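Local coordinates for protein 3-oxo-tetronate kinase (Cupriavidus necator, PDB 5DMH) that catalyses the ATP-dependent phosphorylation of 3-oxo-tetronate to 3-oxo-tetronate 4-phosphate, as a member of the four-carbon acid sugar kinase family, at residues M182-S186 with L187-L191; G210-A213 with T214-I218; D232-S235 with D236-F240; S296-T299 with N300-A304; F443-E446 with A447-L451. All coordinates share one frame; numbering follows the deposited sequence.

In the fold
The five contacts are all local, each lying at or near the start of a helix. Contacts 1, 2 and 3 belong to the sugar-binding N-terminal domain; contact 4 lies in the nucleotide-binding C-terminal domain, and contact 5 on helix 443-451, which packs on contact 4. Contacts 2 and 3 have centres about 13 Å apart, on helices that pack through Thr214. Contacts 4 and 5 touch directly, where Phe444 CZ lies 3.6 Å from Gln302 CB. The bound ADP is about 4 Å from the side chain of Ser296 in contact 4 and about 9 Å from that of Met182 in contact 1, whereas contacts 2 and 3 lie away from the nucleotide site.

Contact 1: M182-S186 with L187-L191; sequences MTDAS and LVRVL
Asp184 OD1 is gripped from two sides: Arg189 NH2 reaches it at 2.8 Å along an almost straight bond (174°), and Ser186 N meets it at 2.9 Å from the opposite face of the carboxylate. The second oxygen completes a side-on salt bridge, with Arg189 NE 2.7 Å from Asp184 OD2 and directed at its syn lone pair. Each nitrogen thus has its own oxygen, although the carboxylate and guanidinium planes are turned 40° against each other. The arginine gets there by a bend at chi3 (59°), which swings the guanidinium back over the loop; Ser186 CB then sits over one of its faces, 3.6 Å from NH2. The bond from Ser186 N makes an Asx turn of Asp184, and this turn leads straight into helix 187-193, for which Ser186 is the N-cap residue. Here the first helical turn is closed by Val190 N, 2.9 Å from Ser186 O. The serine hydroxyl deals with the helix end through water: one molecule is 2.6 Å from Ser186 OG and accepts from Val188 N. Beneath the polar network Val190 fits its CG2 against the loop, 3.7 Å from Asp184 CB, while the selenomethionine Met182 brings its CE loosely towards CG1 of the same valine. Asp184 OD2 also forms a salt bridge with Arg193, one turn further along the helix, so two arginines probably favour the ionised carboxylate. Leu187 and Val188 pack on Ile230 of strand 228-231.

Contact 2: G210-A213 with T214-I218; sequences GAHA and TAERI
Thr214 OG1 and N both bond to Gly210 O, at 2.8 Å and 3.0 Å, so that a single carbonyl serves hydroxyl and amide alike. The hydroxyl comes from above the carbonyl plane, while the amide approaches nearly end-on. A chi1 of -60° sets OG1 beside the threonine's own N, turned back towards the preceding turn, and leaves CG2 anti to that N. On the buried side, Thr214 packs against Thr241, Leu242 and Ala245 of helix 236-245. Ala215 adds a backbone bond to Ala211 O, with its methyl carbon resting on the same oxygen. Glu216 N bonds to His212 O, and its side chain crosses the imidazole one turn earlier at a slant. Glu216 CG lies over one face of the His212 ring, near the rim, and the ring and carboxylate planes stand 45° apart; His212 NE2 is 3.3 Å from Glu216 OE2. Arg217 N continues the series to Ala213 O at 3.0 Å, and its side chain turns off to touch Leu202 of strand 199-202. Gly210 has a positive phi (103°) that suits glycine and is the N-cap residue, making this the first turn of a surface alpha-helix, 211-223, with a threonine side chain folded back on the i-4 carbonyl.

Contact 3: D232-S235 with D236-F240; sequences DAVS and DADLF
A serine N-cap starts helix 236-245 here, directly after the short loop that leaves strand 228-231. Ser235 OG accepts from Asp238 N at 3.1 Å. Its chi1 of 64° places the hydroxyl between the backbone N and the carbonyl carbon, the crowded position, from which it can face back over the first helical turn. Ser235 O takes up Leu239 N at 3.3 Å, and Asp238 N makes a further, weak bond to the same carbonyl, so this amide is shared between the serine's hydroxyl and its carbonyl.

Asp238 answers in the other direction. Its OD2 receives Val234 N at 2.9 Å in a nearly linear bond (177°), arriving on the anti side of the carboxylate and 24° out of its plane. The helix start is therefore tied to the loop twice, by a loop side chain capping a helix amide and by a helix side chain holding a loop amide. Val234 CG2 also presses on this oxygen, at 3.3 Å from Asp238 OD2. On the buried side the Ala233 methyl touches two helix residues: its CB is 3.9 Å from Asp238 CB and 4.0 Å from Leu239 CD2. Both Ala233 and Leu239 go on to touch Cys147 of strand 144-147, which joins the helix start to the core of the sugar-binding domain. The preceding Asp232 accepts from Tyr204 N at the start of helix 204-207 and from Arg159 N and Gly160 N of the loop between strands 155-158 and 161-164.

Contact 4: S296-T299 with N300-A304; sequences SRAT and NGQVA
Thr299, Asn300 and Gln302 carry the contact in the first turns of helix 297-308, whose N-cap residue is Ser296, in the nucleotide-binding domain beside the bound ADP. The cap itself is a bond from Thr299 N to Ser296 OG of 2.9 Å. Thr299 faces inward, its chi1 of -56° setting OG1 beside its own backbone N; the strongest polar partner of that hydroxyl is Ser294 OG, of a serine inferred to bind ATP, and Lys434 and Gly436 O join it. Ser296 OG likewise bonds to Gly436 O, so the helix start is pinned to the loop that lines the nucleotide site. Further along, Thr299 O takes Val303 N at 2.9 Å, with Val303 CG2 against the same oxygen.

Gln302 leans back over the preceding turn. A bend at chi2 (147°) lays its CD 3.2 Å from Ala298 O and its OE1 3.3 Å from Thr299 CA. Here the amide oxygen faces no donor of the turn; it is satisfied by Lys434 NZ, while NE2 bonds to Phe438 O and Gly440 O. These outside bonds fix the rotation of the amide.

Asn300 grips the N-cap carbonyl with both of its nitrogens. Its backbone N is 2.8 Å from Ser296 O, and ND2, which also bonds to Ser348 O, lies 2.9 Å from Ser296 O, approaching from above the carbonyl plane at 55° to it.

Contact 5: F443-E446 with A447-L451; sequences FFDE and ALRQL
With CG anti to the backbone N in both Phe443 (chi1 177°) and Asp445 (chi1 -178°), the two side chains lean towards the following turn, where Ala447 and Arg449 meet them. The Phe443 ring presents a face to the alanine methyl: Ala447 CB lies 4.0 Å from the ring centroid, shifted towards the rim, in a CH-pi contact. Its nearest ring atoms, CE2 and CZ of Phe443, are each 3.8 Å from that methyl carbon.

Asp445 meets Arg449 in a looser salt bridge. Arg449 NE is 3.3 Å from Asp445 OD2, which it meets on the syn side, and a weak bond of 3.5 Å goes from the same NE to Asp445 OD1. OD2 lies in the guanidinium plane, yet the carboxylate is turned 77° against that plane. The aspartate's stronger partner is Arg311, whose NH1 pairs with OD1 and so probably sets the carboxylate's orientation.

Backbone bonds from Ala447 N to Phe443 O (2.8 Å) and from Arg449 N to Asp445 O (3.0 Å) fix the spacing of both pairs. Leu448 packs CG and CD1 over Phe444 O, and beyond the segments it touches Trp306, as Phe444 does. Val389 of strand 387-391 lies against Phe443, Ala447, Leu448 and Leu451. The arrangement is that of an amphipathic alpha-helix near the chain end, with its i to i+4 salt bridge turned away from the apolar side that packs on the strands of the nucleotide-binding domain.

Contact 1: M182-S186 with L187-L191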
loop_
_atom_site.group_PDB
_atom_site.type_symbol
_atom_site.label_atom_id
_atom_site.label_comp_id
_atom_site.label_asym_id
_atom_site.label_seq_id
_atom_site.Cartn_x
_atom_site.Cartn_y
_atom_site.Cartn_z
HETATM N N MSE A 182 12.904 10.298 -1.911
HETATM C CA MSE A 182 12.583 10.639 -3.296
HETATM C C MSE A 182 13.057 12.046 -3.567
HETATM O O MSE A 182 12.446 13.017 -3.118
HETATM C CB MSE A 182 11.078 10.497 -3.513
HETATM C CG MSE A 182 10.534 9.192 -3.004
HETATM SE SE MSE A 182 11.363 7.626 -3.897
HETATM C CE MSE A 182 10.621 7.968 -5.643
ATOM N N THR A 183 14.170 12.159 -4.282
ATOM C CA THR A 183 14.780 13.453 -4.521
ATOM C C THR A 183 14.529 14.003 -5.939
ATOM O O THR A 183 15.042 15.059 -6.283
ATOM C CB THR A 183 16.286 13.419 -4.257
ATOM O OG1 THR A 183 16.904 12.485 -5.142
ATOM C CG2 THR A 183 16.547 12.995 -2.840
ATOM N N ASP A 184 13.728 13.291 -6.724
ATOM C CA ASP A 184 13.471 13.624 -8.141
ATOM C C ASP A 184 11.982 13.442 -8.440
ATOM O O ASP A 184 11.457 12.359 -8.286
ATOM C CB ASP A 184 14.290 12.690 -9.054
ATOM C CG ASP A 184 14.252 13.106 -10.529
ATOM O OD1 ASP A 184 13.461 14.010 -10.893
ATOM O OD2 ASP A 184 15.036 12.528 -11.319
ATOM N N ALA A 185 11.302 14.503 -8.876
ATOM C CA ALA A 185 9.865 14.440 -9.125
ATOM C C ALA A 185 9.543 13.993 -10.526
ATOM O O ALA A 185 8.385 13.751 -10.846
ATOM C CB ALA A 185 9.200 15.793 -8.850
ATOM N N SER A 186 10.563 13.891 -11.364
ATOM C CA SER A 186 10.367 13.432 -12.747
ATOM C C SER A 186 10.262 11.891 -12.827
ATOM O O SER A 186 11.264 11.166 -12.811
ATOM C CB SER A 186 11.480 13.957 -13.643
ATOM O OG SER A 186 11.295 13.475 -14.965
ATOM N N LEU A 187 9.040 11.395 -12.860
ATOM C CA LEU A 187 8.803 9.968 -12.788
ATOM C C LEU A 187 9.331 9.232 -14.021
ATOM O O LEU A 187 9.660 8.060 -13.939
ATOM C CB LEU A 187 7.315 9.684 -12.636
ATOM C CG LEU A 187 6.605 10.214 -11.394
ATOM C CD1 LEU A 187 5.161 9.690 -11.315
ATOM C CD2 LEU A 187 7.379 9.838 -10.140
ATOM N N VAL A 188 9.407 9.913 -15.165
ATOM C CA VAL A 188 9.948 9.266 -16.366
ATOM C C VAL A 188 11.417 8.944 -16.141
ATOM O O VAL A 188 11.861 7.805 -16.350
ATOM C CB VAL A 188 9.745 10.118 -17.642
ATOM C CG1 VAL A 188 10.513 9.518 -18.805
ATOM C CG2 VAL A 188 8.285 10.228 -17.958
ATOM N N ARG A 189 12.145 9.924 -15.611
ATOM C CA ARG A 189 13.574 9.761 -15.312
ATOM C C ARG A 189 13.786 8.741 -14.171
ATOM O O ARG A 189 14.625 7.855 -14.275
ATOM C CB ARG A 189 14.157 11.129 -14.961
ATOM C CG ARG A 189 15.645 11.204 -14.695
ATOM C CD ARG A 189 16.110 12.665 -14.774
ATOM N NE ARG A 189 15.414 13.516 -13.809
ATOM C CZ ARG A 189 15.292 14.846 -13.896
ATOM N NH1 ARG A 189 15.815 15.516 -14.915
ATOM N NH2 ARG A 189 14.648 15.517 -12.954
ATOM N N VAL A 190 12.995 8.854 -13.116
ATOM C CA VAL A 190 13.094 7.939 -11.977
ATOM C C VAL A 190 12.836 6.492 -12.418
ATOM O O VAL A 190 13.607 5.598 -12.112
ATOM C CB VAL A 190 12.111 8.351 -10.853
ATOM C CG1 VAL A 190 12.014 7.280 -9.758
ATOM C CG2 VAL A 190 12.515 9.696 -10.253
ATOM N N LEU A 191 11.751 6.263 -13.148
ATOM C CA LEU A 191 11.410 4.916 -13.565
ATOM C C LEU A 191 12.440 4.372 -14.562
ATOM O O LEU A 191 12.822 3.180 -14.495
ATOM C CB LEU A 191 10.001 4.882 -14.177
ATOM C CG LEU A 191 9.441 3.505 -14.579
ATOM C CD1 LEU A 191 9.587 2.464 -13.457
ATOM C CD2 LEU A 191 7.993 3.649 -14.985
HETATM O O HOH W 1 8.948 12.843 -15.889
#

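Contact 2: G210-A213 with T214-I218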
loop_
_atom_site.group_PDB
_atom_site.type_symbol
_atom_site.label_atom_id
_atom_site.label_comp_id
_atom_site.label_asym_id
_atom_site.label_seq_id
_atom_site.Cartn_x
_atom_site.Cartn_y
_atom_site.Cartn_z
ATOM N N GLY A 210 -10.089 12.330 -23.587
ATOM C CA GLY A 210 -11.015 11.235 -23.364
ATOM C C GLY A 210 -10.440 9.866 -23.705
ATOM O O GLY A 210 -9.311 9.749 -24.195
ATOM N N ALA A 211 -11.233 8.827 -23.469
ATOM C CA ALA A 211 -10.745 7.448 -23.541
ATOM C C ALA A 211 -10.267 7.045 -24.941
ATOM O O ALA A 211 -9.237 6.418 -25.080
ATOM C CB ALA A 211 -11.844 6.491 -23.069
ATOM N N HIS A 212 -11.034 7.397 -25.970
ATOM C CA HIS A 212 -10.695 6.984 -27.322
ATOM C C HIS A 212 -9.352 7.599 -27.709
ATOM O O HIS A 212 -8.471 6.902 -28.236
ATOM C CB HIS A 212 -11.798 7.386 -28.300
ATOM C CG HIS A 212 -11.536 6.961 -29.710
ATOM N ND1 HIS A 212 -11.632 5.651 -30.123
ATOM C CD2 HIS A 212 -11.177 7.679 -30.800
ATOM C CE1 HIS A 212 -11.338 5.577 -31.411
ATOM N NE2 HIS A 212 -11.062 6.791 -31.844
ATOM N N ALA A 213 -9.179 8.898 -27.432
ATOM C CA ALA A 213 -7.926 9.578 -27.764
ATOM C C ALA A 213 -6.760 9.005 -26.969
ATOM O O ALA A 213 -5.634 8.901 -27.461
ATOM C CB ALA A 213 -8.034 11.062 -27.505
ATOM N N THR A 214 -7.029 8.632 -25.729
ATOM C CA THR A 214 -5.980 8.092 -24.886
ATOM C C THR A 214 -5.519 6.735 -25.403
ATOM O O THR A 214 -4.328 6.441 -25.421
ATOM C CB THR A 214 -6.450 8.002 -23.440
ATOM O OG1 THR A 214 -6.783 9.318 -22.984
ATOM C CG2 THR A 214 -5.361 7.435 -22.523
ATOM N N ALA A 215 -6.472 5.913 -25.826
ATOM C CA ALA A 215 -6.179 4.579 -26.337
ATOM C C ALA A 215 -5.378 4.700 -27.643
ATOM O O ALA A 215 -4.466 3.909 -27.907
ATOM C CB ALA A 215 -7.492 3.802 -26.566
ATOM N N GLU A 216 -5.710 5.713 -28.441
ATOM C CA GLU A 216 -4.981 5.971 -29.671
ATOM C C GLU A 216 -3.530 6.360 -29.365
ATOM O O GLU A 216 -2.617 5.913 -30.054
ATOM C CB GLU A 216 -5.645 7.069 -30.506
ATOM C CG GLU A 216 -6.942 6.627 -31.183
ATOM C CD GLU A 216 -7.626 7.772 -31.910
ATOM O OE1 GLU A 216 -7.680 8.907 -31.365
ATOM O OE2 GLU A 216 -8.113 7.528 -33.025
ATOM N N ARG A 217 -3.333 7.177 -28.327
ATOM C CA ARG A 217 -1.994 7.629 -27.961
ATOM C C ARG A 217 -1.168 6.463 -27.427
ATOM O O ARG A 217 0.037 6.349 -27.701
ATOM C CB ARG A 217 -2.058 8.772 -26.942
ATOM C CG ARG A 217 -0.704 9.295 -26.565
ATOM C CD ARG A 217 0.044 9.832 -27.766
ATOM N NE ARG A 217 1.375 10.287 -27.395
ATOM C CZ ARG A 217 2.404 10.334 -28.237
ATOM N NH1 ARG A 217 2.244 9.989 -29.507
ATOM N NH2 ARG A 217 3.591 10.744 -27.808
ATOM N N ILE A 218 -1.824 5.557 -26.705
ATOM C CA ILE A 218 -1.167 4.336 -26.249
ATOM C C ILE A 218 -0.710 3.491 -27.427
ATOM O O ILE A 218 0.408 2.944 -27.421
ATOM C CB ILE A 218 -2.090 3.517 -25.285
ATOM C CG1 ILE A 218 -2.117 4.202 -23.926
ATOM C CG2 ILE A 218 -1.646 2.056 -25.169
ATOM C CD1 ILE A 218 -3.195 3.710 -23.034
#

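Contact 3: D232-S235 with D236-F240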
loop_
_atom_site.group_PDB
_atom_site.type_symbol
_atom_site.label_atom_id
_atom_site.label_comp_id
_atom_site.label_asym_id
_atom_site.label_seq_id
_atom_site.Cartn_x
_atom_site.Cartn_y
_atom_site.Cartn_z
ATOM N N ASP A 232 0.066 10.751 -17.059
ATOM C CA ASP A 232 -0.407 11.953 -16.392
ATOM C C ASP A 232 -1.869 11.793 -15.923
ATOM O O ASP A 232 -2.697 11.128 -16.549
ATOM C CB ASP A 232 -0.298 13.202 -17.304
ATOM C CG ASP A 232 1.122 13.740 -17.473
ATOM O OD1 ASP A 232 2.058 13.309 -16.745
ATOM O OD2 ASP A 232 1.293 14.621 -18.369
ATOM N N ALA A 233 -2.203 12.453 -14.821
ATOM C CA ALA A 233 -3.572 12.478 -14.349
ATOM C C ALA A 233 -3.681 13.641 -13.384
ATOM O O ALA A 233 -2.976 13.678 -12.363
ATOM C CB ALA A 233 -3.948 11.186 -13.654
ATOM N N VAL A 234 -4.508 14.611 -13.757
ATOM C CA VAL A 234 -4.672 15.842 -12.965
ATOM C C VAL A 234 -5.982 15.884 -12.202
ATOM O O VAL A 234 -6.262 16.864 -11.498
ATOM C CB VAL A 234 -4.532 17.101 -13.833
ATOM C CG1 VAL A 234 -3.288 17.027 -14.678
ATOM C CG2 VAL A 234 -5.762 17.309 -14.732
ATOM N N SER A 235 -6.754 14.805 -12.302
ATOM C CA SER A 235 -8.083 14.722 -11.699
ATOM C C SER A 235 -8.548 13.289 -11.678
ATOM O O SER A 235 -7.975 12.430 -12.372
ATOM C CB SER A 235 -9.047 15.533 -12.538
ATOM O OG SER A 235 -9.117 14.945 -13.796
ATOM N N ASP A 236 -9.595 13.021 -10.893
ATOM C CA ASP A 236 -10.234 11.711 -10.903
ATOM C C ASP A 236 -10.799 11.424 -12.299
ATOM O O ASP A 236 -10.790 10.279 -12.756
ATOM C CB ASP A 236 -11.339 11.592 -9.858
ATOM C CG ASP A 236 -10.808 11.393 -8.442
ATOM O OD1 ASP A 236 -9.606 11.129 -8.244
ATOM O OD2 ASP A 236 -11.623 11.517 -7.515
ATOM N N ALA A 237 -11.279 12.458 -12.984
ATOM C CA ALA A 237 -11.764 12.260 -14.342
ATOM C C ALA A 237 -10.674 11.646 -15.238
ATOM O O ALA A 237 -10.958 10.758 -16.037
ATOM C CB ALA A 237 -12.292 13.555 -14.940
ATOM N N ASP A 238 -9.429 12.114 -15.103
ATOM C CA ASP A 238 -8.341 11.554 -15.882
ATOM C C ASP A 238 -8.132 10.092 -15.510
ATOM O O ASP A 238 -7.875 9.277 -16.376
ATOM C CB ASP A 238 -7.026 12.335 -15.690
ATOM C CG ASP A 238 -6.982 13.623 -16.459
ATOM O OD1 ASP A 238 -7.904 13.915 -17.286
ATOM O OD2 ASP A 238 -5.995 14.360 -16.259
ATOM N N LEU A 239 -8.286 9.747 -14.230
ATOM C CA LEU A 239 -8.097 8.363 -13.803
ATOM C C LEU A 239 -9.146 7.432 -14.432
ATOM O O LEU A 239 -8.831 6.303 -14.857
ATOM C CB LEU A 239 -8.093 8.278 -12.275
ATOM C CG LEU A 239 -6.824 8.813 -11.585
ATOM C CD1 LEU A 239 -7.029 8.843 -10.096
ATOM C CD2 LEU A 239 -5.596 7.991 -11.947
ATOM N N PHE A 240 -10.394 7.897 -14.522
ATOM C CA PHE A 240 -11.428 7.094 -15.138
ATOM C C PHE A 240 -11.156 6.963 -16.639
ATOM O O PHE A 240 -11.374 5.893 -17.218
ATOM C CB PHE A 240 -12.827 7.660 -14.900
ATOM C CG PHE A 240 -13.371 7.360 -13.521
ATOM C CD1 PHE A 240 -13.980 6.144 -13.256
ATOM C CD2 PHE A 240 -13.283 8.296 -12.511
ATOM C CE1 PHE A 240 -14.494 5.863 -11.996
ATOM C CE2 PHE A 240 -13.795 8.021 -11.249
ATOM C CZ PHE A 240 -14.397 6.805 -11.002
#

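Contact 4: S296-T299 with N300-A304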
loop_
_atom_site.group_PDB
_atom_site.type_symbol
_atom_site.label_atom_id
_atom_site.label_comp_id
_atom_site.label_asym_id
_atom_site.label_seq_id
_atom_site.Cartn_x
_atom_site.Cartn_y
_atom_site.Cartn_z
ATOM N N SER A 296 6.626 9.553 8.867
ATOM C CA SER A 296 6.076 10.590 8.008
ATOM C C SER A 296 5.583 11.759 8.827
ATOM O O SER A 296 5.357 11.657 10.036
ATOM C CB SER A 296 4.914 10.036 7.218
ATOM O OG SER A 296 3.813 9.873 8.083
ATOM N N ARG A 297 5.399 12.887 8.163
ATOM C CA ARG A 297 4.825 14.042 8.786
ATOM C C ARG A 297 3.434 13.764 9.304
ATOM O O ARG A 297 3.102 14.165 10.417
ATOM C CB ARG A 297 4.781 15.190 7.788
ATOM C CG ARG A 297 6.114 15.863 7.609
ATOM C CD ARG A 297 5.957 17.066 6.689
ATOM N NE ARG A 297 7.183 17.340 5.948
ATOM C CZ ARG A 297 7.269 18.205 4.948
ATOM N NH1 ARG A 297 6.192 18.875 4.557
ATOM N NH2 ARG A 297 8.430 18.392 4.329
ATOM N N ALA A 298 2.635 13.058 8.517
ATOM C CA ALA A 298 1.281 12.706 8.934
ATOM C C ALA A 298 1.315 11.855 10.218
ATOM O O ALA A 298 0.599 12.129 11.182
ATOM C CB ALA A 298 0.587 11.948 7.842
ATOM N N THR A 299 2.192 10.863 10.247
ATOM C CA THR A 299 2.291 9.993 11.415
ATOM C C THR A 299 2.861 10.767 12.614
ATOM O O THR A 299 2.401 10.560 13.743
ATOM C CB THR A 299 3.110 8.710 11.154
ATOM O OG1 THR A 299 2.560 7.998 10.044
ATOM C CG2 THR A 299 3.064 7.813 12.342
ATOM N N ASN A 300 3.833 11.658 12.390
ATOM C CA ASN A 300 4.320 12.517 13.481
ATOM C C ASN A 300 3.180 13.324 14.075
ATOM O O ASN A 300 3.049 13.445 15.321
ATOM C CB ASN A 300 5.523 13.379 13.056
ATOM C CG ASN A 300 6.858 12.640 13.211
ATOM O OD1 ASN A 300 7.459 12.632 14.282
ATOM N ND2 ASN A 300 7.324 12.024 12.137
ATOM N N GLY A 301 2.341 13.874 13.205
ATOM C CA GLY A 301 1.217 14.659 13.647
ATOM C C GLY A 301 0.178 13.842 14.392
ATOM O O GLY A 301 -0.435 14.329 15.353
ATOM N N GLN A 302 0.015 12.584 13.988
ATOM C CA GLN A 302 -0.942 11.668 14.641
ATOM C C GLN A 302 -0.483 11.258 16.030
ATOM O O GLN A 302 -1.288 11.182 16.954
ATOM C CB GLN A 302 -1.210 10.436 13.756
ATOM C CG GLN A 302 -2.101 10.788 12.562
ATOM C CD GLN A 302 -1.828 10.011 11.293
ATOM O OE1 GLN A 302 -0.915 9.180 11.209
ATOM N NE2 GLN A 302 -2.598 10.342 10.251
ATOM N N VAL A 303 0.817 11.034 16.168
ATOM C CA VAL A 303 1.436 10.736 17.460
ATOM C C VAL A 303 1.330 11.954 18.390
ATOM O O VAL A 303 0.961 11.845 19.567
ATOM C CB VAL A 303 2.908 10.331 17.237
ATOM C CG1 VAL A 303 3.700 10.370 18.531
ATOM C CG2 VAL A 303 2.998 8.949 16.546
ATOM N N ALA A 304 1.617 13.137 17.857
ATOM C CA ALA A 304 1.556 14.358 18.682
ATOM C C ALA A 304 0.139 14.598 19.204
ATOM O O ALA A 304 -0.066 15.024 20.345
ATOM C CB ALA A 304 2.039 15.525 17.889
#

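Contact 5: F443-E446 with A447-L451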
loop_
_atom_site.group_PDB
_atom_site.type_symbol
_atom_site.label_atom_id
_atom_site.label_comp_id
_atom_site.label_asym_id
_atom_site.label_seq_id
_atom_site.Cartn_x
_atom_site.Cartn_y
_atom_site.Cartn_z
ATOM N N PHE A 443 -6.453 10.438 13.266
ATOM C CA PHE A 443 -6.680 9.135 12.689
ATOM C C PHE A 443 -6.628 7.964 13.697
ATOM O O PHE A 443 -7.422 7.056 13.601
ATOM C CB PHE A 443 -5.696 8.866 11.572
ATOM C CG PHE A 443 -5.833 7.501 10.991
ATOM C CD1 PHE A 443 -6.743 7.254 9.989
ATOM C CD2 PHE A 443 -5.055 6.440 11.480
ATOM C CE1 PHE A 443 -6.858 5.965 9.457
ATOM C CE2 PHE A 443 -5.191 5.175 10.982
ATOM C CZ PHE A 443 -6.082 4.925 9.970
ATOM N N PHE A 444 -5.709 7.995 14.658
ATOM C CA PHE A 444 -5.539 6.846 15.533
ATOM C C PHE A 444 -6.852 6.574 16.287
ATOM O O PHE A 444 -7.311 5.426 16.376
ATOM C CB PHE A 444 -4.400 7.069 16.535
ATOM C CG PHE A 444 -3.019 7.098 15.941
ATOM C CD1 PHE A 444 -2.727 6.575 14.674
ATOM C CD2 PHE A 444 -1.983 7.625 16.678
ATOM C CE1 PHE A 444 -1.450 6.602 14.202
ATOM C CE2 PHE A 444 -0.715 7.650 16.199
ATOM C CZ PHE A 444 -0.435 7.131 14.949
ATOM N N ASP A 445 -7.457 7.627 16.838
ATOM C CA ASP A 445 -8.740 7.506 17.538
ATOM C C ASP A 445 -9.878 7.158 16.605
ATOM O O ASP A 445 -10.705 6.305 16.918
ATOM C CB ASP A 445 -9.082 8.788 18.329
ATOM C CG ASP A 445 -10.378 8.655 19.101
ATOM O OD1 ASP A 445 -10.435 7.828 20.030
ATOM O OD2 ASP A 445 -11.351 9.353 18.787
ATOM N N GLU A 446 -9.932 7.837 15.463
ATOM C CA GLU A 446 -10.933 7.524 14.454
ATOM C C GLU A 446 -10.908 6.044 14.074
ATOM O O GLU A 446 -11.958 5.388 14.015
ATOM C CB GLU A 446 -10.732 8.393 13.215
ATOM C CG GLU A 446 -11.090 9.849 13.443
ATOM C CD GLU A 446 -10.672 10.740 12.286
ATOM O OE1 GLU A 446 -9.495 10.693 11.868
ATOM O OE2 GLU A 446 -11.528 11.471 11.778
ATOM N N ALA A 447 -9.713 5.526 13.843
ATOM C CA ALA A 447 -9.532 4.124 13.446
ATOM C C ALA A 447 -9.941 3.150 14.562
ATOM O O ALA A 447 -10.729 2.214 14.334
ATOM C CB ALA A 447 -8.092 3.900 13.038
ATOM N N LEU A 448 -9.463 3.405 15.777
ATOM C CA LEU A 448 -9.769 2.530 16.899
ATOM C C LEU A 448 -11.276 2.404 17.066
ATOM O O LEU A 448 -11.798 1.308 17.288
ATOM C CB LEU A 448 -9.153 3.067 18.191
ATOM C CG LEU A 448 -7.683 2.721 18.367
ATOM C CD1 LEU A 448 -7.142 3.553 19.491
ATOM C CD2 LEU A 448 -7.514 1.212 18.669
ATOM N N ARG A 449 -11.974 3.534 16.987
ATOM C CA ARG A 449 -13.429 3.555 17.129
ATOM C C ARG A 449 -14.162 2.856 15.996
ATOM O O ARG A 449 -15.152 2.173 16.224
ATOM C CB ARG A 449 -13.951 5.000 17.249
ATOM C CG ARG A 449 -13.636 5.644 18.577
ATOM C CD ARG A 449 -14.116 7.090 18.637
ATOM N NE ARG A 449 -13.883 7.674 19.951
ATOM C CZ ARG A 449 -14.655 7.460 21.019
ATOM N NH1 ARG A 449 -15.722 6.669 20.940
ATOM N NH2 ARG A 449 -14.360 8.037 22.178
ATOM N N GLN A 450 -13.711 3.046 14.763
ATOM C CA GLN A 450 -14.383 2.394 13.665
ATOM C C GLN A 450 -14.171 0.869 13.697
ATOM O O GLN A 450 -15.053 0.116 13.312
ATOM C CB GLN A 450 -13.931 2.973 12.327
ATOM C CG GLN A 450 -14.910 2.621 11.238
ATOM C CD GLN A 450 -14.642 3.348 9.951
ATOM O OE1 GLN A 450 -14.430 4.566 9.934
ATOM N NE2 GLN A 450 -14.644 2.604 8.854
ATOM N N LEU A 451 -13.008 0.427 14.178
ATOM C CA LEU A 451 -12.702 -1.003 14.267
ATOM C C LEU A 451 -13.639 -1.705 15.266
ATOM O O LEU A 451 -14.008 -2.874 15.091
ATOM C CB LEU A 451 -11.230 -1.211 14.645
ATOM C CG LEU A 451 -10.138 -0.876 13.637
ATOM C CD1 LEU A 451 -8.790 -1.353 14.168
ATOM C CD2 LEU A 451 -10.410 -1.490 12.268
#